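Local atomic coordinates of alpha-1,2-Mannosidase (Trichoderma reesei, PDB entry 1HCU), a protein that probably trims alpha-1,2-linked mannose residues from the high-mannose glycans of N-glycosylated proteins, as a calcium-dependent family 47 glycosidase. Residues Thr76-Thr88 with Leu129-Ala141. Residues are numbered along the deposited sequence; the frame is centred on the assembly and turned at random.
With NAG (2-acetamido-2-deoxy-beta-D-glucopyranose), chain F; NAG (2-acetamido-2-deoxy-beta-D-glucopyranose), chain G.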
ATOM      1  N   THR A  76      11.397  22.408   0.590  1.00 19.84           N
ATOM      2  CA  THR A  76      12.097  21.995   1.803  1.00 18.84           C
ATOM      3  C   THR A  76      12.671  20.585   1.669  1.00 19.20           C
ATOM      4  O   THR A  76      13.825  20.338   2.022  1.00 19.41           O
ATOM      5  CB  THR A  76      11.157  22.030   3.035  1.00 18.14           C
ATOM      6  OG1 THR A  76      10.593  23.339   3.175  1.00 21.29           O
ATOM      7  CG2 THR A  76      11.919  21.684   4.306  1.00 15.39           C
ATOM      8  N   ILE A  77      11.858  19.667   1.152  1.00 20.29           N
ATOM      9  CA  ILE A  77      12.263  18.273   0.982  1.00 19.33           C
ATOM     10  C   ILE A  77      13.306  18.129  -0.119  1.00 18.73           C
ATOM     11  O   ILE A  77      14.305  17.432   0.051  1.00 18.93           O
ATOM     12  CB  ILE A  77      11.028  17.374   0.670  1.00 19.76           C
ATOM     13  CG1 ILE A  77       9.967  17.565   1.763  1.00 19.47           C
ATOM     14  CG2 ILE A  77      11.438  15.902   0.638  1.00 18.33           C
ATOM     15  CD1 ILE A  77       8.658  16.840   1.509  1.00 19.38           C
ATOM     16  N   LEU A  78      13.084  18.800  -1.242  1.00 18.95           N
ATOM     17  CA  LEU A  78      14.029  18.746  -2.347  1.00 19.22           C
ATOM     18  C   LEU A  78      15.427  19.195  -1.904  1.00 19.67           C
ATOM     19  O   LEU A  78      16.430  18.633  -2.339  1.00 20.64           O
ATOM     20  CB  LEU A  78      13.530  19.607  -3.514  1.00 17.79           C
ATOM     21  CG  LEU A  78      12.304  19.095  -4.282  1.00 18.59           C
ATOM     22  CD1 LEU A  78      11.948  20.076  -5.371  1.00 18.92           C
ATOM     23  CD2 LEU A  78      12.591  17.736  -4.896  1.00 19.73           C
ATOM     24  N   GLN A  79      15.500  20.193  -1.029  1.00 20.06           N
ATOM     25  CA  GLN A  79      16.792  20.682  -0.543  1.00 20.88           C
ATOM     26  C   GLN A  79      17.466  19.635   0.340  1.00 20.31           C
ATOM     27  O   GLN A  79      18.694  19.584   0.446  1.00 19.40           O
ATOM     28  CB  GLN A  79      16.599  21.971   0.257  1.00 23.79           C
ATOM     29  CG  GLN A  79      16.060  23.126  -0.555  1.00 29.04           C
ATOM     30  CD  GLN A  79      17.154  23.925  -1.216  1.00 33.38           C
ATOM     31  OE1 GLN A  79      17.961  23.392  -1.981  1.00 37.74           O
ATOM     32  NE2 GLN A  79      17.194  25.218  -0.921  1.00 35.41           N
ATOM     33  N   TYR A  80      16.647  18.801   0.971  1.00 18.70           N
ATOM     34  CA  TYR A  80      17.134  17.755   1.859  1.00 16.27           C
ATOM     35  C   TYR A  80      17.630  16.492   1.135  1.00 15.60           C
ATOM     36  O   TYR A  80      18.655  15.922   1.522  1.00 13.25           O
ATOM     37  CB  TYR A  80      16.026  17.391   2.853  1.00 15.80           C
ATOM     38  CG  TYR A  80      16.305  16.163   3.690  1.00 15.67           C
ATOM     39  CD1 TYR A  80      15.487  15.037   3.596  1.00 15.45           C
ATOM     40  CD2 TYR A  80      17.386  16.123   4.574  1.00 16.52           C
ATOM     41  CE1 TYR A  80      15.735  13.901   4.360  1.00 15.98           C
ATOM     42  CE2 TYR A  80      17.646  14.989   5.346  1.00 13.92           C
ATOM     43  CZ  TYR A  80      16.814  13.885   5.233  1.00 16.47           C
ATOM     44  OH  TYR A  80      17.048  12.763   5.999  1.00 19.02           O
ATOM     45  N   VAL A  81      16.913  16.065   0.095  1.00 13.37           N
ATOM     46  CA  VAL A  81      17.272  14.850  -0.650  1.00 14.50           C
ATOM     47  C   VAL A  81      18.770  14.652  -0.907  1.00 15.02           C
ATOM     48  O   VAL A  81      19.313  13.592  -0.608  1.00 15.10           O
ATOM     49  CB  VAL A  81      16.519  14.764  -2.012  1.00 15.65           C
ATOM     50  CG1 VAL A  81      16.971  13.522  -2.787  1.00 12.37           C
ATOM     51  CG2 VAL A  81      15.015  14.699  -1.772  1.00 14.28           C
ATOM     52  N   PRO A  82      19.457  15.664  -1.473  1.00 16.44           N
ATOM     53  CA  PRO A  82      20.895  15.548  -1.747  1.00 17.03           C
ATOM     54  C   PRO A  82      21.720  15.274  -0.489  1.00 18.25           C
ATOM     55  O   PRO A  82      22.824  14.753  -0.572  1.00 19.48           O
ATOM     56  CB  PRO A  82      21.245  16.907  -2.358  1.00 15.77           C
ATOM     57  CG  PRO A  82      19.974  17.348  -2.983  1.00 16.26           C
ATOM     58  CD  PRO A  82      18.942  16.957  -1.960  1.00 18.31           C
ATOM     59  N   GLN A  83      21.186  15.639   0.672  1.00 19.86           N
ATOM     60  CA  GLN A  83      21.896  15.434   1.930  1.00 21.06           C
ATOM     61  C   GLN A  83      21.816  14.010   2.453  1.00 20.13           C
ATOM     62  O   GLN A  83      22.685  13.582   3.207  1.00 22.36           O
ATOM     63  CB  GLN A  83      21.362  16.380   3.005  1.00 22.72           C
ATOM     64  CG  GLN A  83      21.805  17.814   2.849  1.00 29.07           C
ATOM     65  CD  GLN A  83      20.967  18.765   3.681  1.00 32.95           C
ATOM     66  OE1 GLN A  83      19.890  19.191   3.261  1.00 36.47           O
ATOM     67  NE2 GLN A  83      21.451  19.090   4.881  1.00 36.40           N
ATOM     68  N   ILE A  84      20.779  13.271   2.076  1.00 18.28           N
ATOM     69  CA  ILE A  84      20.656  11.905   2.572  1.00 18.62           C
ATOM     70  C   ILE A  84      21.832  11.039   2.121  1.00 18.31           C
ATOM     71  O   ILE A  84      22.333  11.180   1.002  1.00 18.58           O
ATOM     72  CB  ILE A  84      19.346  11.228   2.099  1.00 19.08           C
ATOM     73  CG1 ILE A  84      18.132  12.078   2.481  1.00 17.28           C
ATOM     74  CG2 ILE A  84      19.232   9.853   2.743  1.00 18.62           C
ATOM     75  CD1 ILE A  84      16.831  11.642   1.808  1.00 15.52           C
ATOM     76  N   ASN A  85      22.279  10.152   3.000  1.00 17.75           N
ATOM     77  CA  ASN A  85      23.378   9.258   2.663  1.00 17.78           C
ATOM     78  C   ASN A  85      22.845   7.830   2.533  1.00 16.36           C
ATOM     79  O   ASN A  85      22.804   7.079   3.510  1.00 17.60           O
ATOM     80  CB  ASN A  85      24.468   9.296   3.741  1.00 15.82           C
ATOM     81  CG  ASN A  85      25.770   8.685   3.260  1.00 17.63           C
ATOM     82  OD1 ASN A  85      25.763   7.751   2.455  1.00 13.90           O
ATOM     83  ND2 ASN A  85      26.890   9.207   3.750  1.00 19.78           N
ATOM     84  N   PHE A  86      22.441   7.467   1.322  1.00 15.25           N
ATOM     85  CA  PHE A  86      21.897   6.141   1.053  1.00 15.20           C
ATOM     86  C   PHE A  86      22.958   5.065   0.865  1.00 15.23           C
ATOM     87  O   PHE A  86      22.678   4.015   0.286  1.00 16.93           O
ATOM     88  CB  PHE A  86      21.010   6.174  -0.194  1.00 14.66           C
ATOM     89  CG  PHE A  86      19.682   6.835   0.017  1.00 12.67           C
ATOM     90  CD1 PHE A  86      18.773   6.322   0.937  1.00 12.80           C
ATOM     91  CD2 PHE A  86      19.320   7.942  -0.739  1.00 14.41           C
ATOM     92  CE1 PHE A  86      17.513   6.901   1.098  1.00 13.15           C
ATOM     93  CE2 PHE A  86      18.059   8.535  -0.589  1.00 15.75           C
ATOM     94  CZ  PHE A  86      17.153   8.010   0.332  1.00 12.47           C
ATOM     95  N   THR A  87      24.175   5.310   1.337  1.00 13.99           N
ATOM     96  CA  THR A  87      25.228   4.309   1.202  1.00 13.37           C
ATOM     97  C   THR A  87      25.616   3.769   2.568  1.00 13.47           C
ATOM     98  O   THR A  87      26.583   3.028   2.698  1.00 14.50           O
ATOM     99  CB  THR A  87      26.498   4.871   0.534  1.00 12.84           C
ATOM    100  OG1 THR A  87      27.163   5.757   1.440  1.00 13.55           O
ATOM    101  CG2 THR A  87      26.147   5.621  -0.748  1.00 13.29           C
ATOM    102  N   THR A  88      24.852   4.129   3.590  1.00 14.37           N
ATOM    103  CA  THR A  88      25.157   3.657   4.927  1.00 14.11           C
ATOM    104  C   THR A  88      23.984   3.882   5.865  1.00 14.04           C
ATOM    105  O   THR A  88      22.939   4.379   5.454  1.00 15.51           O
ATOM    106  CB  THR A  88      26.400   4.395   5.487  1.00 14.15           C
ATOM    107  OG1 THR A  88      26.800   3.804   6.732  1.00 14.16           O
ATOM    108  CG2 THR A  88      26.097   5.873   5.702  1.00 13.43           C
ATOM    109  N   LEU A 129      18.006  19.879  -8.335  1.00 23.20           N
ATOM    110  CA  LEU A 129      17.374  19.239  -7.187  1.00 20.50           C
ATOM    111  C   LEU A 129      16.499  18.099  -7.669  1.00 20.43           C
ATOM    112  O   LEU A 129      16.469  17.021  -7.074  1.00 20.82           O
ATOM    113  CB  LEU A 129      16.535  20.256  -6.412  1.00 19.16           C
ATOM    114  CG  LEU A 129      17.038  20.691  -5.026  1.00 19.33           C
ATOM    115  CD1 LEU A 129      18.553  20.568  -4.915  1.00 18.35           C
ATOM    116  CD2 LEU A 129      16.584  22.116  -4.769  1.00 16.36           C
ATOM    117  N   VAL A 130      15.782  18.338  -8.756  1.00 20.18           N
ATOM    118  CA  VAL A 130      14.933  17.305  -9.317  1.00 20.00           C
ATOM    119  C   VAL A 130      15.803  16.107  -9.706  1.00 20.10           C
ATOM    120  O   VAL A 130      15.479  14.963  -9.374  1.00 21.76           O
ATOM    121  CB  VAL A 130      14.190  17.817 -10.553  1.00 18.58           C
ATOM    122  CG1 VAL A 130      13.445  16.678 -11.216  1.00 17.86           C
ATOM    123  CG2 VAL A 130      13.234  18.924 -10.150  1.00 16.26           C
ATOM    124  N   ASN A 131      16.910  16.373 -10.398  1.00 18.41           N
ATOM    125  CA  ASN A 131      17.823  15.309 -10.823  1.00 18.55           C
ATOM    126  C   ASN A 131      18.349  14.486  -9.649  1.00 18.09           C
ATOM    127  O   ASN A 131      18.642  13.299  -9.807  1.00 18.48           O
ATOM    128  CB  ASN A 131      19.022  15.882 -11.591  1.00 17.14           C
ATOM    129  CG  ASN A 131      18.648  16.414 -12.964  1.00 21.25           C
ATOM    130  OD1 ASN A 131      17.483  16.374 -13.372  1.00 19.79           O
ATOM    131  ND2 ASN A 131      19.647  16.922 -13.689  1.00 21.81           N
ATOM    132  N   SER A 132      18.486  15.114  -8.483  1.00 16.53           N
ATOM    133  CA  SER A 132      18.978  14.408  -7.301  1.00 16.94           C
ATOM    134  C   SER A 132      18.080  13.229  -6.941  1.00 14.93           C
ATOM    135  O   SER A 132      18.566  12.170  -6.535  1.00 15.55           O
ATOM    136  CB  SER A 132      19.070  15.353  -6.094  1.00 18.44           C
ATOM    137  OG  SER A 132      20.141  16.268  -6.235  1.00 24.03           O
ATOM    138  N   LEU A 133      16.771  13.421  -7.085  1.00 11.90           N
ATOM    139  CA  LEU A 133      15.813  12.369  -6.769  1.00 11.13           C
ATOM    140  C   LEU A 133      16.221  11.085  -7.486  1.00 10.31           C
ATOM    141  O   LEU A 133      16.386  10.043  -6.857  1.00  8.68           O
ATOM    142  CB  LEU A 133      14.394  12.782  -7.195  1.00 10.77           C
ATOM    143  CG  LEU A 133      13.796  14.051  -6.571  1.00 10.89           C
ATOM    144  CD1 LEU A 133      12.506  14.434  -7.284  1.00  9.13           C
ATOM    145  CD2 LEU A 133      13.537  13.822  -5.089  1.00 10.18           C
ATOM    146  N   LEU A 134      16.399  11.168  -8.801  1.00  9.78           N
ATOM    147  CA  LEU A 134      16.785  10.000  -9.580  1.00 12.34           C
ATOM    148  C   LEU A 134      18.180   9.504  -9.212  1.00 14.99           C
ATOM    149  O   LEU A 134      18.396   8.298  -9.076  1.00 16.67           O
ATOM    150  CB  LEU A 134      16.712  10.303 -11.085  1.00  9.82           C
ATOM    151  CG  LEU A 134      17.169   9.205 -12.052  1.00  9.60           C
ATOM    152  CD1 LEU A 134      16.455   7.899 -11.742  1.00  9.16           C
ATOM    153  CD2 LEU A 134      16.875   9.636 -13.477  1.00  7.73           C
ATOM    154  N   ARG A 135      19.128  10.420  -9.037  1.00 15.94           N
ATOM    155  CA  ARG A 135      20.482  10.014  -8.675  1.00 16.73           C
ATOM    156  C   ARG A 135      20.473   9.272  -7.351  1.00 16.26           C
ATOM    157  O   ARG A 135      21.083   8.211  -7.222  1.00 17.85           O
ATOM    158  CB  ARG A 135      21.416  11.226  -8.570  1.00 17.87           C
ATOM    159  CG  ARG A 135      21.769  11.851  -9.900  1.00 20.31           C
ATOM    160  N   GLN A 136      19.773   9.827  -6.365  1.00 15.67           N
ATOM    161  CA  GLN A 136      19.714   9.187  -5.055  1.00 13.85           C
ATOM    162  C   GLN A 136      19.011   7.830  -5.111  1.00 13.66           C
ATOM    163  O   GLN A 136      19.376   6.914  -4.377  1.00 14.21           O
ATOM    164  CB  GLN A 136      19.028  10.115  -4.044  1.00 13.60           C
ATOM    165  CG  GLN A 136      19.919  11.255  -3.531  1.00 12.16           C
ATOM    166  CD  GLN A 136      20.899  10.812  -2.446  1.00 11.55           C
ATOM    167  OE1 GLN A 136      20.909  11.365  -1.348  1.00 16.40           O
ATOM    168  NE2 GLN A 136      21.724   9.823  -2.749  1.00  9.43           N
ATOM    169  N   ALA A 137      18.019   7.696  -5.992  1.00 13.41           N
ATOM    170  CA  ALA A 137      17.286   6.434  -6.129  1.00 13.98           C
ATOM    171  C   ALA A 137      18.228   5.348  -6.649  1.00 14.41           C
ATOM    172  O   ALA A 137      18.236   4.224  -6.152  1.00 15.90           O
ATOM    173  CB  ALA A 137      16.113   6.607  -7.083  1.00 13.09           C
ATOM    174  N   GLN A 138      19.024   5.691  -7.652  1.00 13.76           N
ATOM    175  CA  GLN A 138      19.967   4.740  -8.211  1.00 13.45           C
ATOM    176  C   GLN A 138      21.036   4.383  -7.175  1.00 11.70           C
ATOM    177  O   GLN A 138      21.437   3.229  -7.067  1.00 11.22           O
ATOM    178  CB  GLN A 138      20.597   5.319  -9.471  1.00 13.82           C
ATOM    179  CG  GLN A 138      21.597   4.400 -10.138  1.00 18.79           C
ATOM    180  CD  GLN A 138      21.858   4.794 -11.573  1.00 18.10           C
ATOM    181  OE1 GLN A 138      21.903   5.977 -11.903  1.00 18.78           O
ATOM    182  NE2 GLN A 138      22.038   3.803 -12.437  1.00 19.66           N
ATOM    183  N   THR A 139      21.472   5.365  -6.391  1.00 11.79           N
ATOM    184  CA  THR A 139      22.468   5.114  -5.352  1.00 11.11           C
ATOM    185  C   THR A 139      21.912   4.095  -4.352  1.00 12.55           C
ATOM    186  O   THR A 139      22.603   3.142  -3.974  1.00 15.13           O
ATOM    187  CB  THR A 139      22.855   6.425  -4.601  1.00 11.13           C
ATOM    188  OG1 THR A 139      23.519   7.318  -5.503  1.00 11.42           O
ATOM    189  CG2 THR A 139      23.777   6.127  -3.424  1.00 10.65           C
ATOM    190  N   LEU A 140      20.663   4.296  -3.934  1.00 11.66           N
ATOM    191  CA  LEU A 140      20.004   3.394  -2.992  1.00 10.98           C
ATOM    192  C   LEU A 140      19.925   1.994  -3.600  1.00 11.78           C
ATOM    193  O   LEU A 140      20.302   0.999  -2.972  1.00 11.90           O
ATOM    194  CB  LEU A 140      18.576   3.870  -2.702  1.00  9.15           C
ATOM    195  CG  LEU A 140      17.984   3.752  -1.293  1.00 13.05           C
ATOM    196  CD1 LEU A 140      16.459   3.883  -1.384  1.00 12.47           C
ATOM    197  CD2 LEU A 140      18.359   2.437  -0.640  1.00  9.68           C
ATOM    198  N   ALA A 141      19.423   1.924  -4.827  1.00 11.07           N
ATOM    199  CA  ALA A 141      19.272   0.644  -5.501  1.00 12.49           C
ATOM    200  C   ALA A 141      20.597  -0.088  -5.683  1.00 12.24           C
ATOM    201  O   ALA A 141      20.634  -1.311  -5.641  1.00 11.99           O
ATOM    202  CB  ALA A 141      18.595   0.837  -6.851  1.00 12.96           C
TER
HETATM  203  C1  NAG F 601      28.166   8.578   3.468  1.00 20.36           C
HETATM  204  C2  NAG F 601      29.250   9.638   3.247  1.00 20.93           C
HETATM  205  C3  NAG F 601      30.583   8.948   2.949  1.00 22.17           C
HETATM  206  C4  NAG F 601      30.930   7.923   4.031  1.00 22.98           C
HETATM  207  C5  NAG F 601      29.756   6.958   4.233  1.00 23.04           C
HETATM  208  C6  NAG F 601      29.997   6.019   5.390  1.00 23.58           C
HETATM  209  C7  NAG F 601      28.629  11.768   2.304  1.00 21.43           C
HETATM  210  C8  NAG F 601      28.061  12.522   1.116  1.00 18.78           C
HETATM  211  N2  NAG F 601      28.883  10.477   2.123  1.00 20.99           N
HETATM  212  O3  NAG F 601      31.612   9.920   2.853  1.00 24.30           O
HETATM  213  O4  NAG F 601      32.089   7.190   3.642  1.00 22.12           O
HETATM  214  O5  NAG F 601      28.548   7.692   4.529  1.00 20.21           O
HETATM  215  O6  NAG F 601      29.846   6.700   6.625  1.00 28.09           O
HETATM  216  O7  NAG F 601      28.828  12.350   3.373  1.00 22.21           O
HETATM  217  C1  NAG G 602      19.386  24.914  -6.620  1.00 52.38           C
HETATM  218  C2  NAG G 602      20.770  24.283  -6.431  1.00 52.95           C
HETATM  219  C3  NAG G 602      21.821  25.380  -6.189  1.00 54.32           C
HETATM  220  C4  NAG G 602      21.744  26.461  -7.261  1.00 54.72           C
HETATM  221  C5  NAG G 602      20.308  26.974  -7.399  1.00 55.03           C
HETATM  222  C6  NAG G 602      20.165  27.963  -8.533  1.00 56.92           C
HETATM  223  C7  NAG G 602      21.786  22.661  -4.957  1.00 53.72           C
HETATM  224  C8  NAG G 602      22.579  23.118  -3.742  1.00 54.01           C
HETATM  225  N2  NAG G 602      20.721  23.384  -5.293  1.00 53.30           N
HETATM  226  O3  NAG G 602      23.123  24.810  -6.190  1.00 54.01           O
HETATM  227  O4  NAG G 602      22.606  27.535  -6.906  1.00 56.58           O
HETATM  228  O5  NAG G 602      19.415  25.878  -7.678  1.00 54.30           O
HETATM  229  O6  NAG G 602      19.654  29.204  -8.072  1.00 57.52           O
HETATM  230  O7  NAG G 602      22.139  21.662  -5.582  1.00 54.04           O
HETATM  231  O   HOH W   1      23.613   2.337  -1.748  1.00 26.42           O
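Phe86 buries more of itself here than any other residue of 76-88, dropping between Gln136 and Leu140, one turn apart on helix 127-144. Leu140 CD1 lies over one face, offset toward the rim, and Leu140 CG comes 3.5 Å from Phe86 CD1. Over the centre of the opposite face sits Ile84 CG2, and at the ring edge lies the amide end of Gln136, its plane 66° from the ring. The bend at chi2 of Gln136 (-79°) brings that end close to the Val81 and Ile84 carbonyl oxygens, while its CB and CD stay near the Phe86 edge. With Phe86 cut back to an alanine, a gap would probably open between Leu140 and Ile84, and the Gln136 side chain would lose the ring it packs against.

Toward the N-terminal end of helix 127-144, Val81 CG2 pushes against Leu133 CD2 at 3.7 Å, the two side chains crossing at about a right angle, and Leu78 CD2, one turn earlier, meets the same methyl. Helices 71-80 and 127-144 both belong to the (αα)7 barrel of family 47; their short axes cross at 54°. Pro82 CG rests on Ser132 OG (3.4 Å), and Leu129 CG nestles against the Leu78 carbonyl oxygen.

Toward the surface, Thr87 and Thr139 touch methyl to methyl, and a water bridges Phe86 O and Thr139 O. Asn85 carries an N-linked sugar on ND2; its OD1 closes an Asx turn with Thr87 N (3.1 Å) and also takes the Thr87 hydroxyl.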